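Local atomic coordinates of ornithine carbamoyltransferase, anabolic (Campylobacter jejuni subsp. jejuni, PDB entry 3TPF), a protein that catalyses the reversible transfer of the carbamoyl group from carbamoyl phosphate to L-ornithine, giving L-citrulline and phosphate in the first of three steps to L-arginine. Residues L17-H22 against L297-N302; E122-T127 against P185-F190; D221-M226 against R234-F239. One frame throughout, in Å; residues are numbered along the deposited sequence.

Interaction 1 (L17-H22 against L297-N302); sequences LSLVNH and LCFLDN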
ATOM      1  N   LEU B  17      30.626  12.653  -1.204  1.00 44.62           N
ATOM      2  CA  LEU B  17      31.104  12.688   0.164  1.00 46.74           C
ATOM      3  C   LEU B  17      30.199  13.574   1.050  1.00 48.31           C
ATOM      4  O   LEU B  17      30.015  13.311   2.249  1.00 50.80           O
ATOM      5  CB  LEU B  17      32.579  13.152   0.290  1.00 49.34           C
ATOM      6  CG  LEU B  17      33.660  12.130  -0.127  1.00 49.38           C
ATOM      7  CD1 LEU B  17      35.034  12.752  -0.001  1.00 50.91           C
ATOM      8  CD2 LEU B  17      33.539  10.801   0.607  1.00 46.61           C
ATOM      9  N   SER B  18      29.595  14.584   0.467  1.00 48.55           N
ATOM     10  CA  SER B  18      28.792  15.453   1.284  1.00 49.80           C
ATOM     11  C   SER B  18      27.433  14.789   1.569  1.00 46.13           C
ATOM     12  O   SER B  18      26.797  15.121   2.553  1.00 46.66           O
ATOM     13  CB  SER B  18      28.618  16.811   0.625  1.00 52.72           C
ATOM     14  OG  SER B  18      27.404  16.736  -0.089  1.00 55.73           O
ATOM     15  N   LEU B  19      26.994  13.906   0.686  1.00 42.81           N
ATOM     16  CA  LEU B  19      25.806  13.116   0.923  1.00 40.69           C
ATOM     17  C   LEU B  19      26.006  12.175   2.119  1.00 41.37           C
ATOM     18  O   LEU B  19      25.212  12.087   3.059  1.00 42.17           O
ATOM     19  CB  LEU B  19      25.445  12.288  -0.297  1.00 39.62           C
ATOM     20  CG  LEU B  19      24.650  12.936  -1.460  1.00 39.01           C
ATOM     21  CD1 LEU B  19      24.390  11.940  -2.582  1.00 37.22           C
ATOM     22  CD2 LEU B  19      23.343  13.531  -0.940  1.00 38.24           C
ATOM     23  N   VAL B  20      27.130  11.509   2.122  1.00 42.96           N
ATOM     24  CA  VAL B  20      27.503  10.703   3.264  1.00 42.20           C
ATOM     25  C   VAL B  20      27.585  11.547   4.555  1.00 43.86           C
ATOM     26  O   VAL B  20      27.125  11.121   5.607  1.00 43.45           O
ATOM     27  CB  VAL B  20      28.823   9.978   3.019  1.00 42.09           C
ATOM     28  CG1 VAL B  20      29.329   9.514   4.362  1.00 44.09           C
ATOM     29  CG2 VAL B  20      28.660   8.823   2.015  1.00 39.81           C
ATOM     30  N   ASN B  21      28.195  12.705   4.494  1.00 45.85           N
ATOM     31  CA  ASN B  21      28.343  13.474   5.735  1.00 50.58           C
ATOM     32  C   ASN B  21      27.022  13.951   6.239  1.00 49.79           C
ATOM     33  O   ASN B  21      26.793  14.114   7.432  1.00 49.46           O
ATOM     34  CB  ASN B  21      29.253  14.712   5.595  1.00 56.80           C
ATOM     35  CG  ASN B  21      30.705  14.351   5.379  1.00 61.28           C
ATOM     36  OD1 ASN B  21      31.181  13.206   5.647  1.00 62.60           O
ATOM     37  ND2 ASN B  21      31.452  15.351   4.931  1.00 65.70           N
ATOM     38  N   HIS B  22      26.135  14.223   5.300  1.00 48.16           N
ATOM     39  CA  HIS B  22      24.855  14.756   5.692  1.00 47.42           C
ATOM     40  C   HIS B  22      24.065  13.610   6.364  1.00 45.15           C
ATOM     41  O   HIS B  22      23.436  13.824   7.400  1.00 43.89           O
ATOM     42  CB  HIS B  22      24.109  15.307   4.481  1.00 46.52           C
ATOM     43  CG  HIS B  22      22.884  16.094   4.843  1.00 47.36           C
ATOM     44  ND1 HIS B  22      22.711  16.635   6.093  1.00 49.60           N
ATOM     45  CD2 HIS B  22      21.776  16.415   4.140  1.00 46.57           C
ATOM     46  CE1 HIS B  22      21.545  17.246   6.159  1.00 49.67           C
ATOM     47  NE2 HIS B  22      20.961  17.131   4.987  1.00 47.69           N
ATOM     48  N   LEU B 297      17.502  12.722  -0.810  1.00 30.62           N
ATOM     49  CA  LEU B 297      16.266  13.455  -0.995  1.00 31.67           C
ATOM     50  C   LEU B 297      16.454  14.947  -0.560  1.00 34.70           C
ATOM     51  O   LEU B 297      16.003  15.829  -1.329  1.00 38.28           O
ATOM     52  CB  LEU B 297      15.135  12.880  -0.183  1.00 31.24           C
ATOM     53  CG  LEU B 297      14.568  11.516  -0.463  1.00 30.32           C
ATOM     54  CD1 LEU B 297      13.588  11.248   0.726  1.00 30.48           C
ATOM     55  CD2 LEU B 297      13.934  11.379  -1.845  1.00 29.99           C
ATOM     56  N   CYS B 298      17.150  15.261   0.528  1.00 33.86           N
ATOM     57  CA  CYS B 298      17.324  16.702   0.805  1.00 36.91           C
ATOM     58  C   CYS B 298      18.084  17.369  -0.327  1.00 38.50           C
ATOM     59  O   CYS B 298      17.890  18.568  -0.646  1.00 41.49           O
ATOM     60  CB  CYS B 298      18.002  17.003   2.170  1.00 37.43           C
ATOM     61  SG  CYS B 298      17.069  16.301   3.578  1.00 36.56           S
ATOM     62  N   PHE B 299      19.033  16.622  -0.839  1.00 37.58           N
ATOM     63  CA  PHE B 299      19.973  17.164  -1.780  1.00 39.60           C
ATOM     64  C   PHE B 299      19.257  17.475  -3.070  1.00 41.00           C
ATOM     65  O   PHE B 299      19.410  18.573  -3.594  1.00 42.38           O
ATOM     66  CB  PHE B 299      21.054  16.179  -2.030  1.00 40.02           C
ATOM     67  CG  PHE B 299      21.909  16.496  -3.207  1.00 41.49           C
ATOM     68  CD1 PHE B 299      22.943  17.391  -3.109  1.00 44.03           C
ATOM     69  CD2 PHE B 299      21.715  15.850  -4.430  1.00 42.02           C
ATOM     70  CE1 PHE B 299      23.756  17.703  -4.215  1.00 45.32           C
ATOM     71  CE2 PHE B 299      22.560  16.135  -5.539  1.00 43.39           C
ATOM     72  CZ  PHE B 299      23.574  17.066  -5.428  1.00 44.06           C
ATOM     73  N   LEU B 300      18.482  16.510  -3.590  1.00 40.92           N
ATOM     74  CA  LEU B 300      17.704  16.705  -4.809  1.00 40.85           C
ATOM     75  C   LEU B 300      16.644  17.821  -4.621  1.00 43.96           C
ATOM     76  O   LEU B 300      16.258  18.470  -5.592  1.00 44.95           O
ATOM     77  CB  LEU B 300      16.984  15.440  -5.273  1.00 38.65           C
ATOM     78  CG  LEU B 300      17.820  14.247  -5.734  1.00 37.44           C
ATOM     79  CD1 LEU B 300      16.961  12.995  -5.764  1.00 35.00           C
ATOM     80  CD2 LEU B 300      18.636  14.463  -7.002  1.00 37.78           C
ATOM     81  N   ASP B 301      16.188  18.057  -3.399  1.00 46.48           N
ATOM     82  CA  ASP B 301      15.195  19.122  -3.171  1.00 50.01           C
ATOM     83  C   ASP B 301      15.804  20.475  -3.467  1.00 54.33           C
ATOM     84  O   ASP B 301      15.134  21.372  -3.952  1.00 57.77           O
ATOM     85  CB  ASP B 301      14.701  19.084  -1.744  1.00 51.58           C
ATOM     86  CG  ASP B 301      13.563  20.038  -1.500  1.00 56.01           C
ATOM     87  OD1 ASP B 301      12.520  19.872  -2.190  1.00 61.62           O
ATOM     88  OD2 ASP B 301      13.668  20.921  -0.602  1.00 54.34           O
ATOM     89  N   ASN B 302      17.077  20.621  -3.133  1.00 60.18           N
ATOM     90  CA  ASN B 302      17.840  21.899  -3.345  1.00 70.52           C
ATOM     91  C   ASN B 302      18.362  22.137  -4.762  1.00 71.60           C
ATOM     92  O   ASN B 302      18.821  23.212  -5.060  1.00 77.39           O
ATOM     93  CB  ASN B 302      19.051  22.005  -2.386  1.00 74.07           C
ATOM     94  CG  ASN B 302      18.652  22.141  -0.925  1.00 78.47           C
ATOM     95  OD1 ASN B 302      18.814  23.199  -0.339  1.00 92.32           O
ATOM     96  ND2 ASN B 302      18.187  21.064  -0.322  1.00 73.66           N
TER

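Interaction 2 (E122-T127 against P185-F190); sequences ELYHPT and PEIWEF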
ATOM      1  N   GLU B 122      19.313  -2.583 -13.933  1.00 48.75           N
ATOM      2  CA  GLU B 122      20.232  -3.666 -14.268  1.00 52.74           C
ATOM      3  C   GLU B 122      21.677  -3.153 -14.372  1.00 52.16           C
ATOM      4  O   GLU B 122      22.648  -3.916 -14.187  1.00 52.72           O
ATOM      5  CB  GLU B 122      19.788  -4.453 -15.547  1.00 57.25           C
ATOM      6  CG  GLU B 122      20.177  -3.868 -16.909  1.00 60.45           C
ATOM      7  CD  GLU B 122      19.349  -2.638 -17.319  1.00 61.70           C
ATOM      8  OE1 GLU B 122      19.355  -2.277 -18.539  1.00 61.58           O
ATOM      9  OE2 GLU B 122      18.719  -1.999 -16.402  1.00 64.41           O
ATOM     10  N   LEU B 123      21.805  -1.870 -14.682  1.00 50.17           N
ATOM     11  CA  LEU B 123      23.146  -1.252 -14.786  1.00 49.96           C
ATOM     12  C   LEU B 123      23.711  -0.743 -13.429  1.00 47.91           C
ATOM     13  O   LEU B 123      24.912  -0.785 -13.222  1.00 47.15           O
ATOM     14  CB  LEU B 123      23.157  -0.075 -15.740  1.00 48.65           C
ATOM     15  CG  LEU B 123      22.859  -0.382 -17.156  1.00 51.16           C
ATOM     16  CD1 LEU B 123      22.980   0.937 -17.862  1.00 51.20           C
ATOM     17  CD2 LEU B 123      23.850  -1.288 -17.867  1.00 53.31           C
ATOM     18  N   TYR B 124      22.866  -0.181 -12.571  1.00 45.26           N
ATOM     19  CA  TYR B 124      23.418   0.588 -11.423  1.00 43.97           C
ATOM     20  C   TYR B 124      22.536   0.453 -10.195  1.00 42.84           C
ATOM     21  O   TYR B 124      21.319   0.376 -10.281  1.00 42.17           O
ATOM     22  CB  TYR B 124      23.549   2.060 -11.718  1.00 43.14           C
ATOM     23  CG  TYR B 124      24.301   2.427 -12.958  1.00 44.63           C
ATOM     24  CD1 TYR B 124      23.663   3.028 -14.016  1.00 45.97           C
ATOM     25  CD2 TYR B 124      25.626   2.255 -13.046  1.00 46.10           C
ATOM     26  CE1 TYR B 124      24.325   3.370 -15.162  1.00 48.21           C
ATOM     27  CE2 TYR B 124      26.309   2.589 -14.193  1.00 48.54           C
ATOM     28  CZ  TYR B 124      25.643   3.145 -15.240  1.00 50.01           C
ATOM     29  OH  TYR B 124      26.305   3.469 -16.398  1.00 55.32           O
ATOM     30  N   HIS B 125      23.169   0.386  -9.058  1.00 43.82           N
ATOM     31  CA  HIS B 125      22.436   0.362  -7.813  1.00 44.63           C
ATOM     32  C   HIS B 125      22.988   1.383  -6.839  1.00 41.29           C
ATOM     33  O   HIS B 125      23.418   1.056  -5.768  1.00 42.93           O
ATOM     34  CB  HIS B 125      22.412  -1.053  -7.240  1.00 49.45           C
ATOM     35  CG  HIS B 125      21.444  -1.216  -6.091  1.00 54.52           C
ATOM     36  ND1 HIS B 125      20.498  -0.259  -5.775  1.00 54.04           N
ATOM     37  CD2 HIS B 125      21.322  -2.188  -5.152  1.00 58.39           C
ATOM     38  CE1 HIS B 125      19.844  -0.627  -4.690  1.00 55.21           C
ATOM     39  NE2 HIS B 125      20.325  -1.791  -4.285  1.00 60.67           N
ATOM     40  N   PRO B 126      22.973   2.655  -7.219  1.00 39.36           N
ATOM     41  CA  PRO B 126      23.681   3.705  -6.457  1.00 38.62           C
ATOM     42  C   PRO B 126      23.248   3.972  -5.061  1.00 36.79           C
ATOM     43  O   PRO B 126      24.107   4.332  -4.258  1.00 41.42           O
ATOM     44  CB  PRO B 126      23.400   4.964  -7.257  1.00 38.92           C
ATOM     45  CG  PRO B 126      22.096   4.669  -7.920  1.00 39.26           C
ATOM     46  CD  PRO B 126      22.210   3.228  -8.328  1.00 39.26           C
ATOM     47  N   THR B 127      21.983   3.906  -4.736  1.00 35.25           N
ATOM     48  CA  THR B 127      21.595   4.185  -3.310  1.00 36.23           C
ATOM     49  C   THR B 127      22.243   3.127  -2.364  1.00 36.66           C
ATOM     50  O   THR B 127      22.712   3.430  -1.260  1.00 36.42           O
ATOM     51  CB  THR B 127      20.099   4.218  -3.048  1.00 35.41           C
ATOM     52  OG1 THR B 127      19.531   2.972  -3.499  1.00 38.49           O
ATOM     53  CG2 THR B 127      19.439   5.366  -3.740  1.00 34.29           C
ATOM     54  N   PRO B 185      32.326  -2.535 -21.485  1.00 74.37           N
ATOM     55  CA  PRO B 185      33.425  -1.670 -21.863  1.00 76.26           C
ATOM     56  C   PRO B 185      33.144  -0.177 -21.643  1.00 73.85           C
ATOM     57  O   PRO B 185      34.051   0.564 -21.276  1.00 74.45           O
ATOM     58  CB  PRO B 185      33.612  -1.971 -23.347  1.00 80.60           C
ATOM     59  CG  PRO B 185      33.024  -3.333 -23.536  1.00 82.24           C
ATOM     60  CD  PRO B 185      31.898  -3.419 -22.570  1.00 77.74           C
ATOM     61  N   GLU B 186      31.914   0.247 -21.861  1.00 72.21           N
ATOM     62  CA  GLU B 186      31.573   1.674 -21.725  1.00 70.54           C
ATOM     63  C   GLU B 186      31.766   2.163 -20.277  1.00 67.61           C
ATOM     64  O   GLU B 186      32.226   3.261 -19.997  1.00 66.77           O
ATOM     65  CB  GLU B 186      30.139   1.911 -22.200  1.00 70.41           C
ATOM     66  CG  GLU B 186      29.753   3.378 -22.372  1.00 70.18           C
ATOM     67  CD  GLU B 186      29.132   3.996 -21.119  1.00 67.97           C
ATOM     68  OE1 GLU B 186      28.359   3.338 -20.394  1.00 65.28           O
ATOM     69  OE2 GLU B 186      29.429   5.178 -20.865  1.00 69.95           O
ATOM     70  N   ILE B 187      31.390   1.313 -19.346  1.00 66.05           N
ATOM     71  CA  ILE B 187      31.497   1.628 -17.947  1.00 62.77           C
ATOM     72  C   ILE B 187      32.952   1.647 -17.537  1.00 63.94           C
ATOM     73  O   ILE B 187      33.413   2.501 -16.774  1.00 63.36           O
ATOM     74  CB  ILE B 187      30.726   0.617 -17.097  1.00 60.63           C
ATOM     75  CG1 ILE B 187      29.274   0.589 -17.545  1.00 59.92           C
ATOM     76  CG2 ILE B 187      30.813   1.021 -15.633  1.00 56.98           C
ATOM     77  CD1 ILE B 187      28.338   0.042 -16.506  1.00 59.64           C
ATOM     78  N   TRP B 188      33.655   0.661 -18.029  1.00 66.54           N
ATOM     79  CA  TRP B 188      35.071   0.461 -17.683  1.00 69.28           C
ATOM     80  C   TRP B 188      35.897   1.643 -18.148  1.00 70.99           C
ATOM     81  O   TRP B 188      36.762   2.128 -17.436  1.00 71.03           O
ATOM     82  CB  TRP B 188      35.590  -0.840 -18.297  1.00 72.20           C
ATOM     83  CG  TRP B 188      37.031  -1.154 -17.995  1.00 74.80           C
ATOM     84  CD1 TRP B 188      38.064  -1.004 -18.856  1.00 79.13           C
ATOM     85  CD2 TRP B 188      37.602  -1.723 -16.793  1.00 73.97           C
ATOM     86  NE1 TRP B 188      39.224  -1.436 -18.275  1.00 80.55           N
ATOM     87  CE2 TRP B 188      38.972  -1.872 -17.008  1.00 77.15           C
ATOM     88  CE3 TRP B 188      37.083  -2.114 -15.566  1.00 72.56           C
ATOM     89  CZ2 TRP B 188      39.846  -2.367 -16.048  1.00 77.74           C
ATOM     90  CZ3 TRP B 188      37.966  -2.632 -14.589  1.00 72.67           C
ATOM     91  CH2 TRP B 188      39.327  -2.735 -14.842  1.00 75.32           C
ATOM     92  N   GLU B 189      35.584   2.108 -19.337  1.00 73.59           N
ATOM     93  CA  GLU B 189      36.243   3.276 -19.859  1.00 77.06           C
ATOM     94  C   GLU B 189      36.015   4.474 -18.978  1.00 72.58           C
ATOM     95  O   GLU B 189      36.925   5.231 -18.724  1.00 75.30           O
ATOM     96  CB  GLU B 189      35.849   3.596 -21.299  1.00 82.55           C
ATOM     97  CG  GLU B 189      37.073   4.025 -22.076  1.00 90.55           C
ATOM     98  CD  GLU B 189      38.260   3.041 -21.946  1.00 97.17           C
ATOM     99  OE1 GLU B 189      39.335   3.400 -21.393  1.00100.81           O
ATOM    100  OE2 GLU B 189      38.120   1.880 -22.395  1.00104.45           O
ATOM    101  N   PHE B 190      34.804   4.668 -18.521  1.00 67.87           N
ATOM    102  CA  PHE B 190      34.519   5.826 -17.669  1.00 64.30           C
ATOM    103  C   PHE B 190      35.407   5.779 -16.439  1.00 63.26           C
ATOM    104  O   PHE B 190      35.904   6.802 -15.982  1.00 63.36           O
ATOM    105  CB  PHE B 190      33.065   5.847 -17.257  1.00 61.18           C
ATOM    106  CG  PHE B 190      32.772   6.774 -16.121  1.00 59.42           C
ATOM    107  CD1 PHE B 190      32.881   6.354 -14.798  1.00 57.46           C
ATOM    108  CD2 PHE B 190      32.351   8.066 -16.350  1.00 60.16           C
ATOM    109  CE1 PHE B 190      32.596   7.209 -13.743  1.00 55.09           C
ATOM    110  CE2 PHE B 190      32.055   8.925 -15.281  1.00 57.60           C
ATOM    111  CZ  PHE B 190      32.192   8.491 -13.989  1.00 55.08           C
TER
HETATM  112  O   HOH W   1      25.951   3.128 -19.032  1.00 62.60           O

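Interaction 3 (D221-M226 against R234-F239); sequences DTWVSM and RKIKEF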
ATOM      1  N   ASP B 221      28.201 -10.190  -3.212  1.00 61.17           N
ATOM      2  CA  ASP B 221      26.782 -10.142  -3.578  1.00 65.69           C
ATOM      3  C   ASP B 221      26.337 -11.452  -4.196  1.00 70.40           C
ATOM      4  O   ASP B 221      27.162 -12.273  -4.646  1.00 78.75           O
ATOM      5  CB  ASP B 221      26.549  -9.007  -4.576  1.00 70.32           C
ATOM      6  CG  ASP B 221      25.054  -8.668  -4.792  1.00 74.52           C
ATOM      7  OD1 ASP B 221      24.161  -9.123  -4.015  1.00 79.08           O
ATOM      8  OD2 ASP B 221      24.784  -7.919  -5.756  1.00 74.90           O
ATOM      9  N   THR B 222      25.029 -11.644  -4.247  1.00 70.26           N
ATOM     10  CA  THR B 222      24.454 -12.860  -4.850  1.00 73.74           C
ATOM     11  C   THR B 222      24.987 -13.035  -6.247  1.00 73.77           C
ATOM     12  O   THR B 222      25.289 -12.082  -6.936  1.00 72.41           O
ATOM     13  CB  THR B 222      22.926 -12.780  -4.997  1.00 73.44           C
ATOM     14  OG1 THR B 222      22.635 -12.091  -6.190  1.00 69.76           O
ATOM     15  CG2 THR B 222      22.264 -11.951  -3.857  1.00 76.38           C
ATOM     16  N   TRP B 223      25.060 -14.265  -6.674  1.00 78.53           N
ATOM     17  CA  TRP B 223      25.617 -14.577  -8.004  1.00 80.82           C
ATOM     18  C   TRP B 223      24.548 -14.673  -9.054  1.00 86.09           C
ATOM     19  O   TRP B 223      24.712 -14.292 -10.206  1.00 86.83           O
ATOM     20  CB  TRP B 223      26.310 -15.909  -7.956  1.00 80.32           C
ATOM     21  CG  TRP B 223      27.488 -15.974  -7.065  1.00 76.00           C
ATOM     22  CD1 TRP B 223      28.351 -14.982  -6.750  1.00 72.54           C
ATOM     23  CD2 TRP B 223      27.965 -17.129  -6.424  1.00 77.82           C
ATOM     24  NE1 TRP B 223      29.323 -15.432  -5.917  1.00 72.56           N
ATOM     25  CE2 TRP B 223      29.119 -16.767  -5.716  1.00 76.58           C
ATOM     26  CE3 TRP B 223      27.536 -18.461  -6.387  1.00 81.82           C
ATOM     27  CZ2 TRP B 223      29.868 -17.694  -4.979  1.00 79.69           C
ATOM     28  CZ3 TRP B 223      28.262 -19.379  -5.637  1.00 83.77           C
ATOM     29  CH2 TRP B 223      29.417 -18.994  -4.948  1.00 82.28           C
ATOM     30  N   VAL B 224      23.455 -15.272  -8.637  1.00 91.07           N
ATOM     31  CA  VAL B 224      22.268 -15.326  -9.441  1.00 93.37           C
ATOM     32  C   VAL B 224      21.569 -13.984  -9.247  1.00 91.58           C
ATOM     33  O   VAL B 224      20.822 -13.764  -8.288  1.00 81.27           O
ATOM     34  CB  VAL B 224      21.448 -16.547  -9.051  1.00 93.30           C
ATOM     35  CG1 VAL B 224      20.108 -16.515  -9.768  1.00 90.09           C
ATOM     36  CG2 VAL B 224      22.296 -17.755  -9.376  1.00 93.37           C
ATOM     37  N   SER B 225      21.845 -13.102 -10.201  1.00101.23           N
ATOM     38  CA  SER B 225      21.385 -11.708 -10.155  1.00108.27           C
ATOM     39  C   SER B 225      19.943 -11.592 -10.680  1.00115.64           C
ATOM     40  O   SER B 225      19.588 -12.180 -11.705  1.00126.47           O
ATOM     41  CB  SER B 225      22.381 -10.765 -10.869  1.00108.33           C
ATOM     42  OG  SER B 225      23.622 -10.652 -10.138  1.00 99.81           O
HETATM   43  N   MSE B 226      19.135 -10.832  -9.942  1.00118.63           N
HETATM   44  CA  MSE B 226      17.663 -10.824 -10.064  1.00117.75           C
HETATM   45  C   MSE B 226      17.148 -10.591 -11.458  1.00118.75           C
HETATM   46  O   MSE B 226      17.586  -9.670 -12.151  1.00108.63           O
HETATM   47  CB  MSE B 226      17.073  -9.736  -9.153  1.00111.79           C
ATOM     48  N   ARG B 234      23.876 -22.865 -13.927  1.00 99.65           N
ATOM     49  CA  ARG B 234      25.133 -22.742 -14.694  1.00100.60           C
ATOM     50  C   ARG B 234      26.083 -21.779 -14.005  1.00 95.45           C
ATOM     51  O   ARG B 234      27.268 -22.050 -13.883  1.00 94.98           O
ATOM     52  CB  ARG B 234      24.837 -22.221 -16.122  1.00101.78           C
ATOM     53  CG  ARG B 234      25.445 -23.056 -17.232  1.00107.73           C
ATOM     54  CD  ARG B 234      24.800 -24.427 -17.191  1.00112.22           C
ATOM     55  N   LYS B 235      25.515 -20.639 -13.588  1.00 91.43           N
ATOM     56  CA  LYS B 235      26.273 -19.520 -12.981  1.00 86.74           C
ATOM     57  C   LYS B 235      26.984 -20.000 -11.712  1.00 86.14           C
ATOM     58  O   LYS B 235      28.196 -19.884 -11.590  1.00 86.77           O
ATOM     59  CB  LYS B 235      25.374 -18.320 -12.698  1.00 82.36           C
ATOM     60  N   ILE B 236      26.237 -20.645 -10.837  1.00 85.46           N
ATOM     61  CA  ILE B 236      26.808 -21.317  -9.683  1.00 85.91           C
ATOM     62  C   ILE B 236      28.112 -22.089  -9.949  1.00 89.87           C
ATOM     63  O   ILE B 236      29.102 -21.889  -9.247  1.00 88.97           O
ATOM     64  CB  ILE B 236      25.769 -22.251  -9.028  1.00 87.13           C
ATOM     65  CG1 ILE B 236      24.870 -21.462  -8.044  1.00 82.06           C
ATOM     66  CG2 ILE B 236      26.466 -23.420  -8.316  1.00 90.49           C
ATOM     67  CD1 ILE B 236      23.906 -20.528  -8.711  1.00 79.64           C
ATOM     68  N   LYS B 237      28.093 -23.008 -10.905  1.00 95.18           N
ATOM     69  CA  LYS B 237      29.303 -23.811 -11.196  1.00100.89           C
ATOM     70  C   LYS B 237      30.486 -22.896 -11.566  1.00100.26           C
ATOM     71  O   LYS B 237      31.652 -23.244 -11.318  1.00102.91           O
ATOM     72  CB  LYS B 237      29.092 -24.926 -12.288  1.00106.78           C
ATOM     73  N   GLU B 238      30.168 -21.776 -12.212  1.00 98.60           N
ATOM     74  CA  GLU B 238      31.191 -20.849 -12.742  1.00 98.97           C
ATOM     75  C   GLU B 238      31.874 -20.102 -11.604  1.00 96.42           C
ATOM     76  O   GLU B 238      33.069 -19.792 -11.686  1.00 98.52           O
ATOM     77  CB  GLU B 238      30.594 -19.831 -13.742  1.00 97.46           C
ATOM     78  CG  GLU B 238      30.139 -20.415 -15.089  1.00101.98           C
ATOM     79  CD  GLU B 238      29.954 -19.374 -16.204  1.00100.89           C
ATOM     80  OE1 GLU B 238      28.872 -18.740 -16.278  1.00 96.89           O
ATOM     81  OE2 GLU B 238      30.881 -19.228 -17.040  1.00103.44           O
ATOM     82  N   PHE B 239      31.116 -19.891 -10.532  1.00 92.62           N
ATOM     83  CA  PHE B 239      31.590 -19.216  -9.317  1.00 89.60           C
ATOM     84  C   PHE B 239      32.196 -20.148  -8.247  1.00 92.51           C
ATOM     85  O   PHE B 239      32.082 -19.872  -7.045  1.00 90.35           O
ATOM     86  CB  PHE B 239      30.436 -18.407  -8.694  1.00 85.45           C
ATOM     87  CG  PHE B 239      30.085 -17.160  -9.462  1.00 83.05           C
ATOM     88  CD1 PHE B 239      30.742 -15.973  -9.212  1.00 80.42           C
ATOM     89  CD2 PHE B 239      29.134 -17.180 -10.455  1.00 83.87           C
ATOM     90  CE1 PHE B 239      30.444 -14.841  -9.932  1.00 78.46           C
ATOM     91  CE2 PHE B 239      28.849 -16.049 -11.203  1.00 81.67           C
ATOM     92  CZ  PHE B 239      29.510 -14.886 -10.944  1.00 79.32           C
TER

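Interaction 1 (L17-H22 against L297-N302)
With Phe299 CG anti to the backbone N (chi1 167°) and Leu19 CG anti to its own carbonyl carbon (chi1 -82°), Leu19 CD2 reaches the base of the phenylalanine. The CB bond of Phe299 points at helix 13-28, while that of Leu19 runs alongside the partner and the CD2 methyl makes the approach. Leu19 CD2 comes to 3.7 Å from Phe299 CB and 4.0 Å from Phe299 CG, the two side chains crossing at about a right angle, and the methyl meets the ring obliquely. One turn on, the His22 imidazole turns an edge to Cys298, whose CB lies near the ring plane, 4.1 Å from His22 NE2. The other ring nitrogen, His22 ND1, is hydrogen-bonded to Glu25, which would help fix the ring's rotation. The segments bury just 160 Å² together; the contact is modest, van der Waals in kind, with no hydrogen bond across it. It joins helix 13-28, near the start of the chain, to the C-terminal helix 279-302, which returns to the carbamoyl-phosphate half. Leu19 also touches Leu130 of helix 126-138, while Leu297 and Leu300 pack on Ile117 of strand 116-118.

Interaction 2 (E122-T127 against P185-F190)
Tyr124 OH is gripped by water 1, at 2.7 Å, and by the guanidinium of Arg9 through its NH1. The same water donates to Glu186 OE1 at 2.8 Å, so a single molecule bridges the phenol and the carboxylate, whose direct separation, Tyr124 OH to Glu186 OE1, is 4.5 Å. Glu186 OE2 is in turn salt-bridged to Arg9, and this arginine therefore ties both ends of the bridge; its charge would probably stabilise the carboxylate as an anion. Beside the water path lies an apolar touch between Ile187 CD1 and Tyr124 CE2, 4.0 Å apart, with the methyl as close to the hydroxyl and reaching the ring obliquely from the opposite direction. The contact spans the two domains of the carbamoyltransferase fold, joining the loop before helix 126-138 in the carbamoyl-phosphate half to the first turns of helix 185-198 in the Rossmann-like ornithine half. His125, the N-cap of helix 126-138, follows Tyr124 directly and, with Pro126 and Thr127, is predicted to bind carbamoyl phosphate. Leu123 CB lies 3.5 Å above one face of the Tyr124 ring. His102 meets that ring edge-to-face, and Ser161 and Ile164 of helix 157-169 also touch the side chain.

Interaction 3 (D221-M226 against R234-F239)
The loop after strand 217-220, which carries Asp221, Ser225 and Met226 of the predicted L-ornithine site, packs against the end of helix 232-238 and the residue that follows it, Phe239. Trp223 and Phe239 form a face-to-face stack: the five-membered ring of the indole and the phenyl ring have centroids 4.1 Å apart and planes at 12°, and Trp223 CD1 approaches Phe239 CD1 to 3.6 Å. The side chains slide past each other in opposite directions, so each root sits over its partner's ring. Phe239 CB is thus 3.5 Å from the centroid of the six-membered indole ring of Trp223, nearly on its normal, and Trp223 CB makes the reciprocal CH-pi contact with the phenyl ring. Trp223 CG stands anti to the carbonyl carbon (chi1 -64°), which lays the indole over the phenyl ring. At the indole edge, Ile236 CG1 lies 4.3 Å from Trp223 CE3, and the end of Ile236 also reaches Val224. Phe239, the first residue to leave helical geometry, meets Tyr181 edge-to-face as well. The two segments bury 288 Å² between them. Across this surface the hold is dispersion and ring stacking, with no directional polar bond.

Interaction 2 spans the carbamoyl-phosphate and ornithine halves, interaction 1 joins helix 13-28 to the C-terminal helix on the carbamoyl-phosphate side, and interaction 3 stays within the ornithine half. The centres of interactions 1 and 2 lie 21 Å apart, and those of interactions 2 and 3 lie 19 Å apart. Interactions 1 and 3, with centres 34 Å apart, fall on opposite sides of the chain's centre. None touches another; interactions 2 and 3 come nearest, with atoms about 7 Å apart. Both carry residues of the predicted substrate sites, and the side chain of Asn157, assigned to ornithine, is about 5 Å from that of Tyr124 and about 11 Å from that of Trp223. Interaction 1 stands further off, the Leu19 side chain about 8 Å from that of Thr127.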